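Local coordinates for protein serine repeat antigen 5 (Plasmodium falciparum, PDB 6X42) that probably acts as a papain-like pseudoprotease of the malaria parasite, studied as a pseudo-zymogen, at residues K90-E95 / P99-Q104. Residues are numbered along the deposited sequence; the frame is centred on the assembly and turned at random. Where two conformers were deposited one is given.
Sequences KDRCDE and PMEFLQ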
loop_
_atom_site.group_PDB
_atom_site.type_symbol
_atom_site.label_atom_id
_atom_site.label_comp_id
_atom_site.label_asym_id
_atom_site.label_seq_id
_atom_site.Cartn_x
_atom_site.Cartn_y
_atom_site.Cartn_z
ATOM N N LYS A 90 19.099 -12.424 6.045
ATOM C CA LYS A 90 18.879 -11.195 5.307
ATOM C C LYS A 90 19.075 -9.995 6.227
ATOM O O LYS A 90 18.997 -10.111 7.451
ATOM C CB LYS A 90 17.458 -11.168 4.750
ATOM C CG LYS A 90 17.123 -12.353 3.861
ATOM C CD LYS A 90 15.620 -12.429 3.609
ATOM C CE LYS A 90 15.211 -13.689 2.856
ATOM N NZ LYS A 90 15.614 -13.677 1.413
ATOM N N ASP A 91 19.292 -8.823 5.614
ATOM C CA ASP A 91 19.508 -7.554 6.325
ATOM C C ASP A 91 18.178 -6.786 6.390
ATOM O O ASP A 91 17.948 -5.840 5.646
ATOM C CB ASP A 91 20.571 -6.707 5.586
ATOM C CG ASP A 91 21.979 -7.346 5.552
ATOM O OD1 ASP A 91 22.202 -8.361 6.238
ATOM O OD2 ASP A 91 22.879 -6.825 4.817
ATOM N N ARG A 92 17.309 -7.158 7.332
ATOM C CA ARG A 92 15.916 -6.714 7.282
ATOM C C ARG A 92 15.698 -5.274 7.739
ATOM O O ARG A 92 14.650 -4.692 7.438
ATOM C CB ARG A 92 15.035 -7.666 8.089
ATOM C CG ARG A 92 14.743 -8.958 7.349
ATOM C CD ARG A 92 13.720 -8.688 6.270
ATOM N NE ARG A 92 13.051 -9.893 5.808
ATOM C CZ ARG A 92 13.003 -10.290 4.531
ATOM N NH1 ARG A 92 13.581 -9.582 3.573
ATOM N NH2 ARG A 92 12.341 -11.382 4.197
ATOM N N CYS A 93 16.619 -4.685 8.489
ATOM C CA CYS A 93 16.441 -3.282 8.867
ATOM C C CYS A 93 17.022 -2.348 7.813
ATOM O O CYS A 93 16.387 -1.358 7.435
ATOM C CB CYS A 93 17.048 -2.998 10.243
ATOM S SG CYS A 93 16.764 -1.277 10.788
ATOM N N ASP A 94 18.193 -2.682 7.287
ATOM C CA ASP A 94 18.881 -1.762 6.400
ATOM C C ASP A 94 18.385 -1.841 4.972
ATOM O O ASP A 94 18.526 -0.868 4.237
ATOM C CB ASP A 94 20.393 -2.008 6.431
ATOM C CG ASP A 94 21.054 -1.429 7.669
ATOM O OD1 ASP A 94 20.334 -0.837 8.505
ATOM O OD2 ASP A 94 22.291 -1.549 7.796
ATOM N N GLU A 95 17.833 -2.973 4.559
ATOM C CA GLU A 95 17.502 -3.193 3.155
ATOM C C GLU A 95 16.055 -3.635 3.008
ATOM O O GLU A 95 15.653 -4.671 3.548
ATOM C CB GLU A 95 18.400 -4.278 2.563
ATOM C CG GLU A 95 19.896 -4.027 2.682
ATOM C CD GLU A 95 20.391 -2.877 1.827
ATOM O OE1 GLU A 95 19.702 -2.505 0.856
ATOM O OE2 GLU A 95 21.472 -2.325 2.150
ATOM N N PRO A 99 6.888 -6.315 -2.570
ATOM C CA PRO A 99 5.606 -7.015 -2.400
ATOM C C PRO A 99 5.636 -8.450 -2.870
ATOM O O PRO A 99 4.930 -9.291 -2.307
ATOM C CB PRO A 99 4.619 -6.164 -3.215
ATOM C CG PRO A 99 5.237 -4.810 -3.190
ATOM C CD PRO A 99 6.725 -5.039 -3.278
ATOM N N MET A 100 6.444 -8.749 -3.889
ATOM C CA MET A 100 6.634 -10.130 -4.318
ATOM C C MET A 100 7.153 -10.986 -3.172
ATOM O O MET A 100 6.679 -12.110 -2.963
ATOM C CB MET A 100 7.586 -10.139 -5.519
ATOM C CG MET A 100 7.187 -9.161 -6.667
ATOM S SD MET A 100 7.604 -7.369 -6.557
ATOM C CE MET A 100 6.215 -6.662 -7.430
ATOM N N GLU A 101 8.149 -10.491 -2.434
ATOM C CA GLU A 101 8.653 -11.314 -1.342
ATOM C C GLU A 101 7.622 -11.423 -0.224
ATOM O O GLU A 101 7.516 -12.461 0.439
ATOM C CB GLU A 101 9.996 -10.832 -0.786
ATOM C CG GLU A 101 10.475 -11.851 0.281
ATOM C CD GLU A 101 11.790 -11.554 1.005
ATOM O OE1 GLU A 101 12.404 -10.484 0.824
ATOM O OE2 GLU A 101 12.222 -12.437 1.778
ATOM N N PHE A 102 6.860 -10.357 0.011
ATOM C CA PHE A 102 5.794 -10.407 1.006
ATOM C C PHE A 102 4.864 -11.587 0.751
ATOM O O PHE A 102 4.544 -12.359 1.667
ATOM C CB PHE A 102 5.053 -9.071 1.001
ATOM C CG PHE A 102 3.953 -8.982 1.996
ATOM C CD1 PHE A 102 4.173 -8.411 3.256
ATOM C CD2 PHE A 102 2.672 -9.395 1.673
ATOM C CE1 PHE A 102 3.151 -8.319 4.176
ATOM C CE2 PHE A 102 1.647 -9.292 2.588
ATOM C CZ PHE A 102 1.883 -8.751 3.847
ATOM N N LEU A 103 4.428 -11.758 -0.494
ATOM C CA LEU A 103 3.554 -12.886 -0.781
ATOM C C LEU A 103 4.259 -14.224 -0.569
ATOM O O LEU A 103 3.640 -15.197 -0.129
ATOM C CB LEU A 103 3.032 -12.797 -2.207
ATOM C CG LEU A 103 2.028 -11.687 -2.471
ATOM C CD1 LEU A 103 1.628 -11.758 -3.931
ATOM C CD2 LEU A 103 0.798 -11.788 -1.605
ATOM N N GLN A 104 5.546 -14.306 -0.902
ATOM C CA GLN A 104 6.272 -15.557 -0.710
ATOM C C GLN A 104 6.319 -15.951 0.756
ATOM O O GLN A 104 6.242 -17.138 1.089
ATOM C CB GLN A 104 7.688 -15.408 -1.250
ATOM C CG GLN A 104 8.385 -16.742 -1.424
ATOM C CD GLN A 104 7.720 -17.607 -2.507
ATOM O OE1 GLN A 104 7.389 -17.120 -3.592
ATOM N NE2 GLN A 104 7.507 -18.879 -2.205
#
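R92 and E101 reach for each other from opposite directions and close a two-pronged salt bridge between the 90-95 loop and helix 99-109. E101 leaves the helix with CG anti to its backbone N (chi1 -175°) and stays extended, which carries the carboxylate straight toward the loop although the nearest CA atoms, those of R92 and E101, lie 12.2 Å apart. R92 can be followed outward: from CB, CG lies beside the backbone N, anti to the carbonyl carbon, the chain bends about CB-CG, NE gives its hydrogen to A82 O, and the guanidinium presents its NH1/NH2 end to the glutamate. R92 NH2 donates to E101 OE2 at 2.6 Å, nearly straight (169°) and in the guanidinium plane; R92 NH1 donates to E101 OE1 at 3.1 Å, more bent. The two flat groups are turned 56° apart, and each oxygen is met well out of the carboxylate plane. K90 runs alongside R92, its CD lying over one guanidinium face near the rim, and its CE comes within 3.4 Å of E101 OE2. From there K90 NZ adds a long salt bridge of 3.6 Å to E101 OE2. S97 OG hydrogen-bonds E101 OE1, while R92 also packs against W54 of helix 53-68. With the C50-C93 disulfide holding the loop nearby, one glutamate shared by an arginine and a lysine makes a small salt-bridge network that ties a loop to a helix within the papain-like fold.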